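Long-range contact in GDSL-like Lipase/Acylhydrolase family protein (Neisseria meningitidis, PDB 4K7J), which probably removes O-linked acetyl groups from peptidoglycan as an esterase of the SGNH hydrolase family: residues 284-298 with 323-337. Residues are numbered along the deposited sequence; the frame is centred on the assembly and turned at random.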
ATOM      1  N   ILE A 284      -7.397  -9.543   1.285  1.00 13.35           N
ATOM      2  CA  ILE A 284      -6.763  -9.620   2.598  1.00 16.97           C
ATOM      3  C   ILE A 284      -5.603 -10.616   2.567  1.00 16.71           C
ATOM      4  O   ILE A 284      -5.781 -11.799   2.237  1.00 17.96           O
ATOM      5  CB  ILE A 284      -7.780  -9.993   3.691  1.00 15.53           C
ATOM      6  CG1 ILE A 284      -8.714  -8.801   3.936  1.00 15.54           C
ATOM      7  CG2 ILE A 284      -7.067 -10.409   4.973  1.00 13.51           C
ATOM      8  CD1 ILE A 284      -9.851  -9.070   4.888  1.00 14.84           C
ATOM      9  N   ILE A 285      -4.412 -10.122   2.884  1.00 15.07           N
ATOM     10  CA  ILE A 285      -3.227 -10.961   2.955  1.00 14.80           C
ATOM     11  C   ILE A 285      -3.063 -11.513   4.371  1.00 16.62           C
ATOM     12  O   ILE A 285      -2.721 -10.779   5.296  1.00 15.48           O
ATOM     13  CB  ILE A 285      -1.973 -10.191   2.536  1.00 13.84           C
ATOM     14  CG1 ILE A 285      -2.051  -9.861   1.043  1.00 16.56           C
ATOM     15  CG2 ILE A 285      -0.722 -11.027   2.813  1.00 17.04           C
ATOM     16  CD1 ILE A 285      -0.745  -9.386   0.452  1.00 18.77           C
ATOM     17  N   GLY A 286      -3.347 -12.802   4.544  1.00 20.27           N
ATOM     18  CA  GLY A 286      -3.184 -13.435   5.841  1.00 13.56           C
ATOM     19  C   GLY A 286      -1.734 -13.350   6.275  1.00 17.00           C
ATOM     20  O   GLY A 286      -0.836 -13.452   5.442  1.00 16.00           O
ATOM     21  N   ALA A 287      -1.502 -13.141   7.567  1.00 13.40           N
ATOM     22  CA  ALA A 287      -0.147 -12.981   8.074  1.00 17.66           C
ATOM     23  C   ALA A 287       0.752 -14.183   7.724  1.00 23.84           C
ATOM     24  O   ALA A 287       0.294 -15.334   7.745  1.00 17.46           O
ATOM     25  CB  ALA A 287      -0.176 -12.753   9.568  1.00 15.29           C
ATOM     26  N   PRO A 288       2.031 -13.917   7.396  1.00 15.90           N
ATOM     27  CA  PRO A 288       2.989 -15.011   7.210  1.00 17.14           C
ATOM     28  C   PRO A 288       3.285 -15.660   8.547  1.00 19.26           C
ATOM     29  O   PRO A 288       2.940 -15.091   9.580  1.00 18.57           O
ATOM     30  CB  PRO A 288       4.248 -14.292   6.704  1.00 15.68           C
ATOM     31  CG  PRO A 288       4.142 -12.900   7.266  1.00 18.52           C
ATOM     32  CD  PRO A 288       2.662 -12.591   7.226  1.00 18.00           C
ATOM     33  N   GLU A 289       3.919 -16.827   8.548  1.00 17.96           N
ATOM     34  CA  GLU A 289       4.393 -17.364   9.808  1.00 17.59           C
ATOM     35  C   GLU A 289       5.494 -16.452  10.329  1.00 17.56           C
ATOM     36  O   GLU A 289       6.368 -16.032   9.577  1.00 19.47           O
ATOM     37  CB  GLU A 289       4.915 -18.801   9.677  1.00 21.15           C
ATOM     38  CG  GLU A 289       5.437 -19.350  11.013  1.00 21.87           C
ATOM     39  CD  GLU A 289       5.737 -20.847  10.997  1.00 29.03           C
ATOM     40  OE1 GLU A 289       6.724 -21.264  10.353  1.00 27.13           O
ATOM     41  OE2 GLU A 289       4.990 -21.605  11.645  1.00 27.03           O
ATOM     42  N   SER A 290       5.423 -16.138  11.617  1.00 19.38           N
ATOM     43  CA  SER A 290       6.483 -15.443  12.327  1.00 19.57           C
ATOM     44  C   SER A 290       6.899 -16.342  13.468  1.00 23.50           C
ATOM     45  O   SER A 290       6.154 -17.246  13.852  1.00 23.96           O
ATOM     46  CB  SER A 290       5.981 -14.115  12.912  1.00 18.74           C
ATOM     47  OG  SER A 290       5.646 -13.202  11.883  1.00 28.26           O
ATOM     48  N   LEU A 291       8.086 -16.094  14.010  1.00 21.67           N
ATOM     49  CA  LEU A 291       8.569 -16.833  15.165  1.00 25.17           C
ATOM     50  C   LEU A 291       8.884 -15.877  16.298  1.00 29.42           C
ATOM     51  O   LEU A 291       9.526 -14.851  16.087  1.00 24.47           O
ATOM     52  CB  LEU A 291       9.820 -17.635  14.804  1.00 24.61           C
ATOM     53  CG  LEU A 291       9.603 -18.592  13.632  1.00 26.49           C
ATOM     54  CD1 LEU A 291      10.881 -19.351  13.296  1.00 30.19           C
ATOM     55  CD2 LEU A 291       8.466 -19.556  13.944  1.00 28.55           C
ATOM     56  N   LYS A 292       8.415 -16.226  17.492  1.00 30.77           N
ATOM     57  CA  LYS A 292       8.739 -15.506  18.712  1.00 28.84           C
ATOM     58  C   LYS A 292      10.187 -15.797  19.069  1.00 35.53           C
ATOM     59  O   LYS A 292      10.870 -14.998  19.709  1.00 31.59           O
ATOM     60  CB  LYS A 292       7.826 -15.976  19.841  1.00 31.60           C
ATOM     61  CG  LYS A 292       7.943 -15.153  21.103  1.00 41.31           C
ATOM     62  CD  LYS A 292       7.695 -13.690  20.780  1.00 47.90           C
ATOM     63  CE  LYS A 292       7.835 -12.798  22.003  1.00 54.06           C
ATOM     64  NZ  LYS A 292       7.478 -11.392  21.668  1.00 47.00           N
ATOM     65  N   ASN A 293      10.651 -16.963  18.644  1.00 36.65           N
ATOM     66  CA  ASN A 293      12.029 -17.358  18.863  1.00 38.36           C
ATOM     67  C   ASN A 293      12.388 -18.440  17.850  1.00 36.01           C
ATOM     68  O   ASN A 293      11.570 -19.301  17.546  1.00 35.07           O
ATOM     69  CB  ASN A 293      12.222 -17.822  20.307  1.00 40.24           C
ATOM     70  CG  ASN A 293      12.622 -19.261  20.402  1.00 44.83           C
ATOM     71  OD1 ASN A 293      13.806 -19.576  20.425  1.00 51.21           O
ATOM     72  ND2 ASN A 293      11.639 -20.151  20.459  1.00 44.39           N
ATOM     73  N   THR A 294      13.600 -18.375  17.311  1.00 42.02           N
ATOM     74  CA  THR A 294      13.954 -19.190  16.149  1.00 41.74           C
ATOM     75  C   THR A 294      14.577 -20.541  16.490  1.00 45.11           C
ATOM     76  O   THR A 294      15.073 -21.237  15.607  1.00 52.04           O
ATOM     77  CB  THR A 294      14.895 -18.416  15.202  1.00 41.51           C
ATOM     78  OG1 THR A 294      16.154 -18.178  15.848  1.00 33.50           O
ATOM     79  CG2 THR A 294      14.268 -17.084  14.830  1.00 39.93           C
ATOM     80  N   LEU A 295      14.534 -20.918  17.765  1.00 45.63           N
ATOM     81  CA  LEU A 295      15.183 -22.144  18.218  1.00 43.36           C
ATOM     82  C   LEU A 295      14.411 -23.416  17.882  1.00 50.59           C
ATOM     83  O   LEU A 295      13.201 -23.497  18.090  1.00 51.40           O
ATOM     84  CB  LEU A 295      15.414 -22.101  19.730  1.00 50.61           C
ATOM     85  CG  LEU A 295      16.567 -21.265  20.287  1.00 52.34           C
ATOM     86  CD1 LEU A 295      16.487 -21.223  21.806  1.00 52.76           C
ATOM     87  CD2 LEU A 295      17.912 -21.830  19.838  1.00 46.68           C
ATOM     88  N   GLY A 296      15.128 -24.404  17.354  1.00 48.44           N
ATOM     89  CA  GLY A 296      14.660 -25.776  17.356  1.00 46.02           C
ATOM     90  C   GLY A 296      13.739 -26.239  16.250  1.00 50.31           C
ATOM     91  O   GLY A 296      12.584 -26.573  16.514  1.00 60.83           O
ATOM     92  N   VAL A 297      14.246 -26.262  15.020  1.00 49.91           N
ATOM     93  CA  VAL A 297      13.555 -26.894  13.884  1.00 51.87           C
ATOM     94  C   VAL A 297      12.245 -26.229  13.446  1.00 53.02           C
ATOM     95  O   VAL A 297      12.009 -26.043  12.250  1.00 48.05           O
ATOM     96  CB  VAL A 297      13.311 -28.410  14.130  1.00 54.06           C
ATOM     97  CG1 VAL A 297      12.319 -28.984  13.126  1.00 44.82           C
ATOM     98  CG2 VAL A 297      14.626 -29.173  14.084  1.00 63.13           C
ATOM     99  N   CYS A 298      11.404 -25.863  14.410  1.00 55.78           N
ATOM    100  CA  CYS A 298      10.060 -25.383  14.106  1.00 50.89           C
ATOM    101  C   CYS A 298       9.707 -24.074  14.769  1.00 49.82           C
ATOM    102  O   CYS A 298       9.615 -23.035  14.111  1.00 38.93           O
ATOM    103  CB  CYS A 298       9.035 -26.414  14.560  1.00 50.91           C
ATOM    104  SG  CYS A 298       8.403 -27.389  13.225  1.00 44.50           S
ATOM    105  N   PHE A 323      -8.814 -13.658  -0.212  1.00 17.00           N
ATOM    106  CA  PHE A 323      -7.885 -13.962   0.871  1.00 15.62           C
ATOM    107  C   PHE A 323      -6.689 -14.729   0.307  1.00 19.47           C
ATOM    108  O   PHE A 323      -6.861 -15.735  -0.373  1.00 21.70           O
ATOM    109  CB  PHE A 323      -8.583 -14.784   1.960  1.00 14.81           C
ATOM    110  CG  PHE A 323      -7.696 -15.143   3.123  1.00 22.23           C
ATOM    111  CD1 PHE A 323      -7.470 -14.237   4.152  1.00 16.47           C
ATOM    112  CD2 PHE A 323      -7.098 -16.393   3.197  1.00 22.65           C
ATOM    113  CE1 PHE A 323      -6.664 -14.561   5.216  1.00 21.06           C
ATOM    114  CE2 PHE A 323      -6.288 -16.725   4.264  1.00 20.56           C
ATOM    115  CZ  PHE A 323      -6.070 -15.811   5.274  1.00 19.29           C
ATOM    116  N   TRP A 324      -5.479 -14.240   0.569  1.00 17.18           N
ATOM    117  CA  TRP A 324      -4.275 -14.924   0.139  1.00 16.23           C
ATOM    118  C   TRP A 324      -3.471 -15.331   1.362  1.00 19.07           C
ATOM    119  O   TRP A 324      -3.067 -14.486   2.155  1.00 17.44           O
ATOM    120  CB  TRP A 324      -3.444 -14.018  -0.753  1.00 15.29           C
ATOM    121  CG  TRP A 324      -2.325 -14.699  -1.461  1.00 17.10           C
ATOM    122  CD1 TRP A 324      -2.418 -15.518  -2.547  1.00 23.05           C
ATOM    123  CD2 TRP A 324      -0.925 -14.582  -1.168  1.00 22.54           C
ATOM    124  NE1 TRP A 324      -1.171 -15.935  -2.935  1.00 20.95           N
ATOM    125  CE2 TRP A 324      -0.236 -15.372  -2.107  1.00 22.33           C
ATOM    126  CE3 TRP A 324      -0.192 -13.882  -0.205  1.00 16.27           C
ATOM    127  CZ2 TRP A 324       1.157 -15.485  -2.110  1.00 19.44           C
ATOM    128  CZ3 TRP A 324       1.188 -14.000  -0.204  1.00 19.86           C
ATOM    129  CH2 TRP A 324       1.847 -14.795  -1.154  1.00 18.98           C
ATOM    130  N   SER A 325      -3.246 -16.631   1.520  1.00 20.82           N
ATOM    131  CA  SER A 325      -2.535 -17.124   2.695  1.00 16.60           C
ATOM    132  C   SER A 325      -1.033 -17.121   2.493  1.00 18.59           C
ATOM    133  O   SER A 325      -0.469 -18.047   1.892  1.00 19.37           O
ATOM    134  CB  SER A 325      -2.981 -18.540   3.071  1.00 19.05           C
ATOM    135  OG  SER A 325      -2.157 -19.030   4.119  1.00 22.19           O
ATOM    136  N   TRP A 326      -0.391 -16.079   3.005  1.00 19.89           N
ATOM    137  CA  TRP A 326       1.057 -15.960   2.958  1.00 17.13           C
ATOM    138  C   TRP A 326       1.677 -17.124   3.720  1.00 18.98           C
ATOM    139  O   TRP A 326       2.699 -17.661   3.309  1.00 17.83           O
ATOM    140  CB  TRP A 326       1.473 -14.617   3.566  1.00 14.56           C
ATOM    141  CG  TRP A 326       2.864 -14.169   3.273  1.00 20.60           C
ATOM    142  CD1 TRP A 326       3.920 -14.939   2.856  1.00 17.21           C
ATOM    143  CD2 TRP A 326       3.357 -12.824   3.361  1.00 18.81           C
ATOM    144  NE1 TRP A 326       5.040 -14.151   2.694  1.00 17.94           N
ATOM    145  CE2 TRP A 326       4.720 -12.851   2.999  1.00 17.67           C
ATOM    146  CE3 TRP A 326       2.774 -11.599   3.712  1.00 18.28           C
ATOM    147  CZ2 TRP A 326       5.514 -11.699   2.982  1.00 17.56           C
ATOM    148  CZ3 TRP A 326       3.567 -10.456   3.706  1.00 15.39           C
ATOM    149  CH2 TRP A 326       4.918 -10.514   3.336  1.00 18.99           C
ATOM    150  N   GLN A 327       1.064 -17.544   4.822  1.00 16.09           N
ATOM    151  CA  GLN A 327       1.622 -18.715   5.506  1.00 19.53           C
ATOM    152  C   GLN A 327       1.598 -19.946   4.601  1.00 19.49           C
ATOM    153  O   GLN A 327       2.578 -20.684   4.543  1.00 18.90           O
ATOM    154  CB  GLN A 327       0.967 -19.004   6.865  1.00 15.80           C
ATOM    155  CG  GLN A 327       1.541 -20.278   7.511  1.00 19.74           C
ATOM    156  CD  GLN A 327       1.163 -20.458   8.963  1.00 22.33           C
ATOM    157  OE1 GLN A 327       1.608 -19.706   9.837  1.00 20.87           O
ATOM    158  NE2 GLN A 327       0.356 -21.478   9.237  1.00 24.51           N
ATOM    159  N   ASN A 328       0.506 -20.164   3.869  1.00 19.71           N
ATOM    160  CA  ASN A 328       0.468 -21.328   2.984  1.00 23.73           C
ATOM    161  C   ASN A 328       1.407 -21.176   1.806  1.00 24.32           C
ATOM    162  O   ASN A 328       2.057 -22.139   1.407  1.00 22.61           O
ATOM    163  CB  ASN A 328      -0.948 -21.686   2.528  1.00 24.43           C
ATOM    164  CG  ASN A 328      -1.735 -22.380   3.609  1.00 24.72           C
ATOM    165  OD1 ASN A 328      -1.163 -22.875   4.585  1.00 27.84           O
ATOM    166  ND2 ASN A 328      -3.051 -22.401   3.460  1.00 24.11           N
ATOM    167  N   ALA A 329       1.499 -19.958   1.274  1.00 22.09           N
ATOM    168  CA  ALA A 329       2.505 -19.651   0.260  1.00 23.35           C
ATOM    169  C   ALA A 329       3.907 -20.050   0.706  1.00 22.92           C
ATOM    170  O   ALA A 329       4.723 -20.448  -0.121  1.00 20.15           O
ATOM    171  CB  ALA A 329       2.484 -18.167  -0.098  1.00 24.04           C
ATOM    172  N   MET A 330       4.190 -19.930   2.004  1.00 20.84           N
ATOM    173  CA  MET A 330       5.520 -20.247   2.523  1.00 23.02           C
ATOM    174  C   MET A 330       5.764 -21.748   2.690  1.00 26.26           C
ATOM    175  O   MET A 330       6.899 -22.174   2.900  1.00 23.18           O
ATOM    176  CB  MET A 330       5.754 -19.571   3.874  1.00 25.29           C
ATOM    177  CG  MET A 330       6.015 -18.080   3.817  1.00 19.83           C
ATOM    178  SD  MET A 330       5.985 -17.422   5.494  1.00 23.32           S
ATOM    179  CE  MET A 330       7.466 -18.160   6.182  1.00 26.90           C
ATOM    180  N   GLY A 331       4.698 -22.539   2.626  1.00 29.72           N
ATOM    181  CA  GLY A 331       4.798 -23.963   2.904  1.00 23.72           C
ATOM    182  C   GLY A 331       3.981 -24.388   4.104  1.00 24.76           C
ATOM    183  O   GLY A 331       4.065 -25.529   4.542  1.00 28.70           O
ATOM    184  N   GLY A 332       3.185 -23.468   4.644  1.00 27.35           N
ATOM    185  CA  GLY A 332       2.321 -23.775   5.770  1.00 23.45           C
ATOM    186  C   GLY A 332       3.021 -23.603   7.102  1.00 24.67           C
ATOM    187  O   GLY A 332       4.053 -22.938   7.178  1.00 20.72           O
ATOM    188  N   ILE A 333       2.467 -24.211   8.152  1.00 22.27           N
ATOM    189  CA  ILE A 333       3.034 -24.097   9.495  1.00 20.80           C
ATOM    190  C   ILE A 333       4.438 -24.698   9.508  1.00 24.47           C
ATOM    191  O   ILE A 333       4.740 -25.582   8.706  1.00 28.01           O
ATOM    192  CB  ILE A 333       2.132 -24.793  10.537  1.00 21.65           C
ATOM    193  CG1 ILE A 333       2.514 -24.388  11.969  1.00 27.44           C
ATOM    194  CG2 ILE A 333       2.129 -26.313  10.331  1.00 23.50           C
ATOM    195  CD1 ILE A 333       1.654 -25.061  13.050  1.00 22.34           C
ATOM    196  N   CYS A 334       5.296 -24.190  10.388  1.00 23.48           N
ATOM    197  CA  CYS A 334       6.670 -24.672  10.510  1.00 31.11           C
ATOM    198  C   CYS A 334       7.462 -24.465   9.216  1.00 33.95           C
ATOM    199  O   CYS A 334       8.196 -25.347   8.767  1.00 36.74           O
ATOM    200  CB  CYS A 334       6.688 -26.152  10.933  1.00 36.46           C
ATOM    201  SG  CYS A 334       8.341 -26.830  11.276  1.00 49.17           S
ATOM    202  N   SER A 335       7.311 -23.295   8.607  1.00 29.53           N
ATOM    203  CA  SER A 335       8.048 -23.002   7.377  1.00 25.73           C
ATOM    204  C   SER A 335       9.041 -21.853   7.553  1.00 23.25           C
ATOM    205  O   SER A 335      10.012 -21.762   6.813  1.00 29.42           O
ATOM    206  CB  SER A 335       7.081 -22.669   6.248  1.00 28.11           C
ATOM    207  OG  SER A 335       6.330 -21.516   6.583  1.00 29.93           O
ATOM    208  N   MET A 336       8.806 -20.982   8.531  1.00 21.95           N
ATOM    209  CA  MET A 336       9.648 -19.801   8.686  1.00 24.55           C
ATOM    210  C   MET A 336      11.096 -20.141   9.015  1.00 27.56           C
ATOM    211  O   MET A 336      12.012 -19.499   8.491  1.00 24.50           O
ATOM    212  CB  MET A 336       9.071 -18.800   9.704  1.00 20.70           C
ATOM    213  CG  MET A 336      10.033 -17.665  10.102  1.00 21.15           C
ATOM    214  SD  MET A 336      10.606 -16.666   8.700  1.00 27.59           S
ATOM    215  CE  MET A 336       9.438 -15.302   8.675  1.00 16.35           C
ATOM    216  N   LYS A 337      11.318 -21.141   9.866  1.00 27.78           N
ATOM    217  CA  LYS A 337      12.697 -21.484  10.213  1.00 29.50           C
ATOM    218  C   LYS A 337      13.455 -21.967   8.979  1.00 27.74           C
ATOM    219  O   LYS A 337      14.615 -21.622   8.779  1.00 27.46           O
ATOM    220  CB  LYS A 337      12.786 -22.510  11.347  1.00 38.09           C
ATOM    221  CG  LYS A 337      14.165 -22.530  12.024  1.00 35.12           C
ATOM    222  CD  LYS A 337      14.669 -23.955  12.217  1.00 50.65           C
ATOM    223  CE  LYS A 337      16.182 -24.022  12.479  1.00 54.13           C
ATOM    224  NZ  LYS A 337      16.723 -25.432  12.389  1.00 32.56           N
TER
HETATM  225  O   HOH W   1      -1.407 -16.556   6.078  1.00 15.41           O
HETATM  226  O   HOH W   2       9.273 -22.408  11.454  1.00 26.63           O
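Glu289 reaches across to the start of helix 336-341 and takes three backbone N-H groups on its carboxylate. Glu289 OE1 takes two of them, Ser335 N from the syn side but tilted well out of the carboxylate plane at 2.7 Å and Met336 N at 2.8 Å, the latter an almost straight bond (175°). OE2 accepts from Cys334 N, likewise syn and somewhat out of plane, and also meets Arg301 in a salt bridge, which would be expected to offset the buried negative charge. With CG anti to the backbone N (chi1 179°) and the chain extended beyond it, the carboxylate is carried out to those amides. Water 2 adds a third donor to OE1, donates also to Cys298 O and accepts from Lys337 N, while the Cys298-Cys334 disulfide (SG to SG 2.0 Å) ties the two loops covalently beside it.

At the other end, strands 281-286 and 322-325 run parallel, neighbours in the alpha/beta sheet of the SGNH hydrolase domain and joined through helix 305-318 as a beta-alpha-beta crossover. Trp324 N bonds to Ile284 O, and Trp324 O accepts from Gly286 N at 2.9 Å. Beyond these bonds, water 1 donates to Ala287 O and accepts from Gln327 N.

Pro288 lies over one face of the Trp326 indole, its CB 3.7 Å from the centroid of the five-membered ring in a CH-pi contact, and CG2 of Ile285 abuts CE3 of the same indole. Phe323 brings CE1 to 3.7 Å from Gly286 CA. Farther along, CG of Leu291 packs on Met336 CG, and the Lys337 aliphatic chain runs beside the Val297 backbone, CD 3.4 Å from Val297 O.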